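Long-range contacts in fucose-specific lectin (Aleuria aurantia, PDB 6GKE), which binds L-fucose specifically, preferring the alpha-1,6-linked core fucose of glycoproteins, through five sites set between adjacent blades of a six-bladed beta-propeller: residues 23-28 with 35-40; 9-14 with 63-68. The protein carries 1 engineered substitution. One frame throughout, in Å; residues are numbered along the deposited sequence.

Interaction 1. Residues 23-28 with 35-40. With FUC (alpha-L-fucopyranose), chain C.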
loop_
_atom_site.group_PDB
_atom_site.type_symbol
_atom_site.label_atom_id
_atom_site.label_comp_id
_atom_site.label_asym_id
_atom_site.label_seq_id
_atom_site.Cartn_x
_atom_site.Cartn_y
_atom_site.Cartn_z
ATOM N N GLN A 23 -20.143 -15.239 7.432
ATOM C CA GLN A 23 -19.270 -14.783 6.368
ATOM C C GLN A 23 -17.819 -15.029 6.771
ATOM O O GLN A 23 -17.459 -14.913 7.949
ATOM C CB GLN A 23 -19.431 -13.287 6.100
ATOM C CG GLN A 23 -20.810 -12.889 5.615
ATOM C CD GLN A 23 -20.838 -11.407 5.344
ATOM O OE1 GLN A 23 -20.301 -10.930 4.341
ATOM N NE2 GLN A 23 -21.463 -10.668 6.247
ATOM N N ARG A 24 -16.978 -15.316 5.774
ATOM C CA ARG A 24 -15.542 -15.309 5.960
ATOM C C ARG A 24 -14.933 -14.506 4.814
ATOM O O ARG A 24 -15.380 -14.599 3.678
ATOM C CB ARG A 24 -14.942 -16.719 5.966
ATOM C CG ARG A 24 -15.566 -17.687 6.962
ATOM C CD ARG A 24 -15.239 -17.355 8.404
ATOM N NE ARG A 24 -15.802 -18.312 9.354
ATOM C CZ ARG A 24 -17.014 -18.231 9.903
ATOM N NH1 ARG A 24 -17.806 -17.201 9.646
ATOM N NH2 ARG A 24 -17.432 -19.194 10.706
ATOM N N VAL A 25 -13.902 -13.725 5.136
ATOM C CA VAL A 25 -13.165 -12.991 4.126
ATOM C C VAL A 25 -11.675 -13.260 4.346
ATOM O O VAL A 25 -11.208 -13.347 5.480
ATOM C CB VAL A 25 -13.539 -11.495 4.112
ATOM C CG1 VAL A 25 -13.257 -10.799 5.423
ATOM C CG2 VAL A 25 -12.897 -10.753 2.953
ATOM N N TYR A 26 -10.967 -13.421 3.220
ATOM C CA TYR A 26 -9.561 -13.788 3.160
ATOM C C TYR A 26 -8.794 -12.662 2.476
ATOM O O TYR A 26 -9.236 -12.114 1.460
ATOM C CB TYR A 26 -9.366 -15.116 2.410
ATOM C CG TYR A 26 -10.149 -16.213 3.072
ATOM C CD1 TYR A 26 -9.675 -16.836 4.212
ATOM C CD2 TYR A 26 -11.428 -16.526 2.644
ATOM C CE1 TYR A 26 -10.438 -17.763 4.900
ATOM C CE2 TYR A 26 -12.205 -17.450 3.318
ATOM C CZ TYR A 26 -11.717 -18.056 4.460
ATOM O OH TYR A 26 -12.512 -18.918 5.153
ATOM N N PHE A 27 -7.632 -12.339 3.047
ATOM C CA PHE A 27 -6.773 -11.292 2.537
ATOM C C PHE A 27 -5.340 -11.638 2.929
ATOM O O PHE A 27 -5.114 -12.498 3.777
ATOM C CB PHE A 27 -7.192 -9.927 3.094
ATOM C CG PHE A 27 -7.034 -9.789 4.589
ATOM C CD1 PHE A 27 -8.043 -10.169 5.464
ATOM C CD2 PHE A 27 -5.857 -9.290 5.130
ATOM C CE1 PHE A 27 -7.875 -10.045 6.838
ATOM C CE2 PHE A 27 -5.690 -9.167 6.500
ATOM C CZ PHE A 27 -6.699 -9.544 7.350
ATOM N N GLN A 28 -4.381 -10.932 2.333
ATOM C CA GLN A 28 -2.984 -11.179 2.620
ATOM C C GLN A 28 -2.433 -10.071 3.517
ATOM O O GLN A 28 -2.777 -8.896 3.375
ATOM C CB GLN A 28 -2.191 -11.275 1.317
ATOM C CG GLN A 28 -0.799 -11.859 1.487
ATOM C CD GLN A 28 -0.214 -12.262 0.157
ATOM O OE1 GLN A 28 -0.388 -11.572 -0.853
ATOM N NE2 GLN A 28 0.486 -13.389 0.144
ATOM N N ARG A 35 -4.874 -14.363 5.900
ATOM C CA ARG A 35 -5.652 -14.251 7.113
ATOM C C ARG A 35 -7.144 -14.335 6.804
ATOM O O ARG A 35 -7.588 -14.063 5.688
ATOM C CB ARG A 35 -5.372 -12.919 7.809
ATOM C CG ARG A 35 -3.955 -12.776 8.332
ATOM C CD ARG A 35 -3.807 -11.472 9.082
ATOM N NE ARG A 35 -2.455 -11.280 9.569
ATOM C CZ ARG A 35 -2.085 -10.300 10.378
ATOM N NH1 ARG A 35 -2.991 -9.457 10.852
ATOM N NH2 ARG A 35 -0.809 -10.169 10.699
ATOM N N GLU A 36 -7.895 -14.701 7.842
ATOM C CA GLU A 36 -9.340 -14.805 7.801
ATOM C C GLU A 36 -9.954 -13.834 8.812
ATOM O O GLU A 36 -9.483 -13.741 9.950
ATOM C CB GLU A 36 -9.770 -16.225 8.163
ATOM C CG GLU A 36 -11.255 -16.503 7.995
ATOM C CD GLU A 36 -11.645 -17.852 8.570
ATOM O OE1 GLU A 36 -11.529 -18.002 9.802
ATOM O OE2 GLU A 36 -12.039 -18.761 7.794
ATOM N N ALA A 37 -11.033 -13.164 8.395
ATOM C CA ALA A 37 -11.953 -12.461 9.300
ATOM C C ALA A 37 -13.323 -13.133 9.181
ATOM O O ALA A 37 -13.650 -13.712 8.132
ATOM C CB ALA A 37 -12.018 -10.984 8.990
ATOM N N GLN A 38 -14.108 -13.057 10.259
ATOM C CA GLN A 38 -15.378 -13.777 10.360
ATOM C C GLN A 38 -16.489 -12.825 10.800
ATOM O O GLN A 38 -16.262 -11.921 11.599
ATOM C CB GLN A 38 -15.303 -14.904 11.393
ATOM C CG GLN A 38 -14.059 -15.776 11.291
ATOM C CD GLN A 38 -12.838 -15.244 12.005
ATOM O OE1 GLN A 38 -12.911 -14.408 12.909
ATOM N NE2 GLN A 38 -11.682 -15.746 11.604
ATOM N N ARG A 39 -17.707 -13.085 10.317
ATOM C CA ARG A 39 -18.880 -12.390 10.817
ATOM C C ARG A 39 -20.031 -13.380 10.965
ATOM O O ARG A 39 -20.271 -14.207 10.091
ATOM C CB ARG A 39 -19.308 -11.237 9.906
ATOM C CG ARG A 39 -20.186 -10.228 10.626
ATOM C CD ARG A 39 -20.624 -9.062 9.770
ATOM N NE ARG A 39 -21.250 -8.056 10.617
ATOM C CZ ARG A 39 -21.581 -6.829 10.231
ATOM N NH1 ARG A 39 -21.483 -6.477 8.961
ATOM N NH2 ARG A 39 -22.012 -5.953 11.125
ATOM N N GLY A 40 -20.748 -13.253 12.083
ATOM C CA GLY A 40 -21.995 -13.953 12.296
ATOM C C GLY A 40 -23.132 -12.954 12.408
ATOM O O GLY A 40 -23.099 -12.060 13.253
HETATM C C1 FUC C . -14.569 -20.816 12.467
HETATM C C2 FUC C . -13.238 -20.232 12.036
HETATM C C3 FUC C . -12.548 -21.147 11.027
HETATM C C4 FUC C . -13.488 -21.475 9.877
HETATM C C5 FUC C . -14.773 -22.075 10.440
HETATM C C6 FUC C . -15.805 -22.405 9.371
HETATM O O1 FUC C . -14.291 -21.965 13.257
HETATM O O2 FUC C . -12.399 -20.082 13.187
HETATM O O3 FUC C . -11.329 -20.549 10.572
HETATM O O4 FUC C . -13.828 -20.305 9.127
HETATM O O5 FUC C . -15.368 -21.134 11.336
HETATM O O HOH W 1 -21.278 -7.824 6.382
#
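Tyr26 and Glu36 share one face of an antiparallel hairpin and point the same way, and the phenol OH gives a 2.7 Å hydrogen bond to Glu36 OE2 on its anti lone pair. That bond and a second one, from Gln38 NE2 to Glu36 OE1, hold both carboxylate oxygens in place for the fucose: sugar O3 donates to Glu36 OE1 and sugar O4 to Glu36 OE2, each at 2.7 Å. Gln38 OE1 is hydrogen-bonded to Thr46 OG1, which positions the amide. The other half of the grip is Arg24. Its chain folds at CG (chi2 -70°), which turns NE toward fucose O4 (2.8 Å) and NH2 toward fucose O5 (2.9 Å). CG of Gln38 lies over one guanidinium face, while NH1 turns back to Gln23 O, arriving from above the carbonyl plane, on the face opposite Arg39 N. No salt bridge joins Arg24 to Glu36 directly; fucose O4 stands between, accepting from Arg24 NE and donating to Glu36 OE2.

Behind this layer, three antiparallel hydrogen-bonded pairs, Gln23 with Arg39, Val25 with Ala37 and Phe27 with Arg35, set the register; on their face Arg35 CB sits over the Phe27 ring as a CH-pi contact. Trp97 NE1 adds a hydrogen bond to the sugar. The hairpin forms the two middle strands of a propeller blade, flanked by strands 10-15 and 46-56, with Tyr26 also touching strand 73-81 of the next blade.

Interaction 2. Residues 9-14 with 63-68. With GOL (glycerol), chain J.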
loop_
_atom_site.group_PDB
_atom_site.type_symbol
_atom_site.label_atom_id
_atom_site.label_comp_id
_atom_site.label_asym_id
_atom_site.label_seq_id
_atom_site.Cartn_x
_atom_site.Cartn_y
_atom_site.Cartn_z
ATOM N N LYS A 9 -5.071 -9.211 -3.015
ATOM C CA LYS A 9 -6.343 -9.704 -3.488
ATOM C C LYS A 9 -7.209 -10.069 -2.276
ATOM O O LYS A 9 -6.745 -10.119 -1.138
ATOM C CB LYS A 9 -6.152 -10.855 -4.479
ATOM C CG LYS A 9 -5.647 -10.407 -5.845
ATOM C CD LYS A 9 -4.188 -9.991 -5.897
ATOM C CE LYS A 9 -3.690 -9.925 -7.325
ATOM N NZ LYS A 9 -2.274 -9.492 -7.411
ATOM N N ILE A 10 -8.492 -10.284 -2.551
ATOM C CA ILE A 10 -9.489 -10.565 -1.532
ATOM C C ILE A 10 -10.323 -11.748 -2.018
ATOM O O ILE A 10 -10.588 -11.874 -3.205
ATOM C CB ILE A 10 -10.388 -9.340 -1.258
ATOM C CG1 ILE A 10 -9.571 -8.072 -1.002
ATOM C CG2 ILE A 10 -11.350 -9.615 -0.114
ATOM C CD1 ILE A 10 -10.397 -6.805 -0.987
ATOM N N ALA A 11 -10.764 -12.606 -1.099
ATOM C CA ALA A 11 -11.749 -13.646 -1.414
ATOM C C ALA A 11 -12.766 -13.697 -0.280
ATOM O O ALA A 11 -12.423 -13.435 0.861
ATOM C CB ALA A 11 -11.088 -14.990 -1.616
ATOM N N ALA A 12 -14.012 -14.039 -0.607
ATOM C CA ALA A 12 -15.070 -14.003 0.388
ATOM C C ALA A 12 -16.095 -15.105 0.132
ATOM O O ALA A 12 -16.385 -15.447 -1.011
ATOM C CB ALA A 12 -15.739 -12.654 0.382
ATOM N N ILE A 13 -16.673 -15.597 1.232
ATOM C CA ILE A 13 -17.702 -16.636 1.220
ATOM C C ILE A 13 -18.774 -16.274 2.254
ATOM O O ILE A 13 -18.543 -15.490 3.175
ATOM C CB ILE A 13 -17.110 -18.032 1.505
ATOM C CG1 ILE A 13 -16.372 -18.055 2.848
ATOM C CG2 ILE A 13 -16.237 -18.501 0.349
ATOM C CD1 ILE A 13 -15.893 -19.415 3.301
ATOM N N SER A 14 -19.939 -16.898 2.098
ATOM C CA SER A 14 -21.073 -16.667 2.973
ATOM C C SER A 14 -21.956 -17.913 2.958
ATOM O O SER A 14 -22.074 -18.563 1.914
ATOM C CB SER A 14 -21.847 -15.444 2.515
ATOM O OG SER A 14 -22.924 -15.111 3.378
ATOM N N LEU A 63 -6.248 -14.691 -5.085
ATOM C CA LEU A 63 -7.015 -15.482 -4.123
ATOM C C LEU A 63 -8.397 -15.778 -4.703
ATOM O O LEU A 63 -8.973 -14.968 -5.433
ATOM C CB LEU A 63 -7.207 -14.731 -2.803
ATOM C CG LEU A 63 -5.952 -14.436 -1.986
ATOM C CD1 LEU A 63 -6.300 -13.543 -0.802
ATOM C CD2 LEU A 63 -5.272 -15.711 -1.509
ATOM N N ALA A 64 -8.946 -16.927 -4.305
ATOM C CA ALA A 64 -10.342 -17.268 -4.538
ATOM C C ALA A 64 -10.763 -18.232 -3.430
ATOM O O ALA A 64 -9.911 -18.855 -2.807
ATOM C CB ALA A 64 -10.542 -17.874 -5.913
ATOM N N ALA A 65 -12.065 -18.361 -3.188
ATOM C CA ALA A 65 -12.524 -19.257 -2.133
ATOM C C ALA A 65 -13.934 -19.758 -2.427
ATOM O O ALA A 65 -14.742 -19.037 -3.023
ATOM C CB ALA A 65 -12.483 -18.568 -0.793
ATOM N N VAL A 66 -14.213 -20.979 -1.954
ATOM C CA VAL A 66 -15.549 -21.588 -2.014
ATOM C C VAL A 66 -15.838 -22.301 -0.693
ATOM O O VAL A 66 -14.925 -22.615 0.073
ATOM C CB VAL A 66 -15.689 -22.575 -3.187
ATOM C CG1 VAL A 66 -15.551 -21.878 -4.529
ATOM C CG2 VAL A 66 -14.711 -23.739 -3.082
ATOM N N THR A 67 -17.121 -22.595 -0.467
ATOM C CA THR A 67 -17.549 -23.281 0.740
ATOM C C THR A 67 -18.792 -24.124 0.453
ATOM O O THR A 67 -19.573 -23.825 -0.444
ATOM C CB THR A 67 -17.806 -22.274 1.868
ATOM O OG1 THR A 67 -18.051 -22.942 3.108
ATOM C CG2 THR A 67 -18.981 -21.361 1.589
ATOM N N TRP A 68 -18.962 -25.170 1.256
ATOM C CA TRP A 68 -20.173 -25.982 1.280
ATOM C C TRP A 68 -20.221 -26.683 2.640
ATOM O O TRP A 68 -19.231 -26.686 3.371
ATOM C CB TRP A 68 -20.229 -26.986 0.115
ATOM C CG TRP A 68 -19.193 -28.068 0.192
ATOM C CD1 TRP A 68 -19.352 -29.337 0.669
ATOM C CD2 TRP A 68 -17.813 -27.965 -0.204
ATOM N NE1 TRP A 68 -18.172 -30.025 0.597
ATOM C CE2 TRP A 68 -17.210 -29.209 0.069
ATOM C CE3 TRP A 68 -17.029 -26.951 -0.767
ATOM C CZ2 TRP A 68 -15.864 -29.458 -0.184
ATOM C CZ3 TRP A 68 -15.698 -27.198 -1.025
ATOM C CH2 TRP A 68 -15.124 -28.436 -0.732
HETATM C C1 GOL J . -14.848 -16.095 -3.995
HETATM O O1 GOL J . -13.545 -16.240 -4.595
HETATM C C2 GOL J . -15.146 -14.606 -3.860
HETATM O O2 GOL J . -13.931 -14.003 -3.480
HETATM C C3 GOL J . -15.536 -14.121 -5.263
HETATM O O3 GOL J . -15.546 -12.694 -5.404
HETATM O O HOH W 2 -11.456 -13.810 -5.000
#
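Ile10 O and Leu63 O, carbonyls of two neighbouring backbones, both accept from a single water, each at 2.8 Å. The same water lies near two oxygens of a glycerol, probably left from the crystallisation liquor: glycerol O2 is 2.9 Å away and glycerol O1 3.2 Å. The glycerol in turn accepts from the backbone, Ala12 N giving to its O2 at 2.9 Å and Ala65 N to its O1 at the same length. These N-H and C=O groups belong to two backbones that make no direct hydrogen bond to each other, and the small molecules bridge them. Ala268 N, on the last blade of the propeller, is also hydrogen-bonded to the glycerol.

The strands concerned, 10-15 and 64-70, are the first strands of two consecutive propeller blades. In a beta-propeller the innermost strand of each blade lines the central channel, and here the two run almost parallel, 11° apart in direction, with side chains rather than backbone bonds filling the seam. Methyl groups do most of the work. Ala11 CB meets Ala65 CB and also approaches Leu63 CB, whose own CD1 reaches back to Lys9 O.

Farther along, Ile13 divides its branches between two residues. CG2 lies against Ala65 CB (3.9 Å), whereas the other branch, with CG1 between the backbone N and the carbonyl carbon (chi1 57°), carries CD1 to Thr67 CB at 3.7 Å. The two side chains cross at a slant, and Thr67 CG2 packs on Ile13 CB. The Thr67 hydroxyl is hydrogen-bonded to Gln75 O within its own blade. Ile13 also touches Ile76 of strand 73-81 in the second blade, and Arg24 and Tyr26 of strand 22-28 in its own.

Overall arrangement
Interaction 1 is the middle hairpin of the first blade; interaction 2 joins that blade's inner strand to the inner strand of the second. Their centres lie about 9 Å apart, and strands 10-15 and 22-28 are neighbours in one sheet, probably hydrogen-bonded from Tyr26 N to Ala11 O (2.8 Å) and from Ile13 N to Arg24 O (2.9 Å). Val25 CG2 adds packing on Ile10 CG2 at 3.6 Å. The bound fucose sits where the two blades meet: Arg24 and Glu36 come from the first, and Ile74, Ile76, Tyr92 and Trp97 from the second. The side chain of Ile13 lies about 6 Å from the sugar, so the inter-blade seam runs close to the pocket.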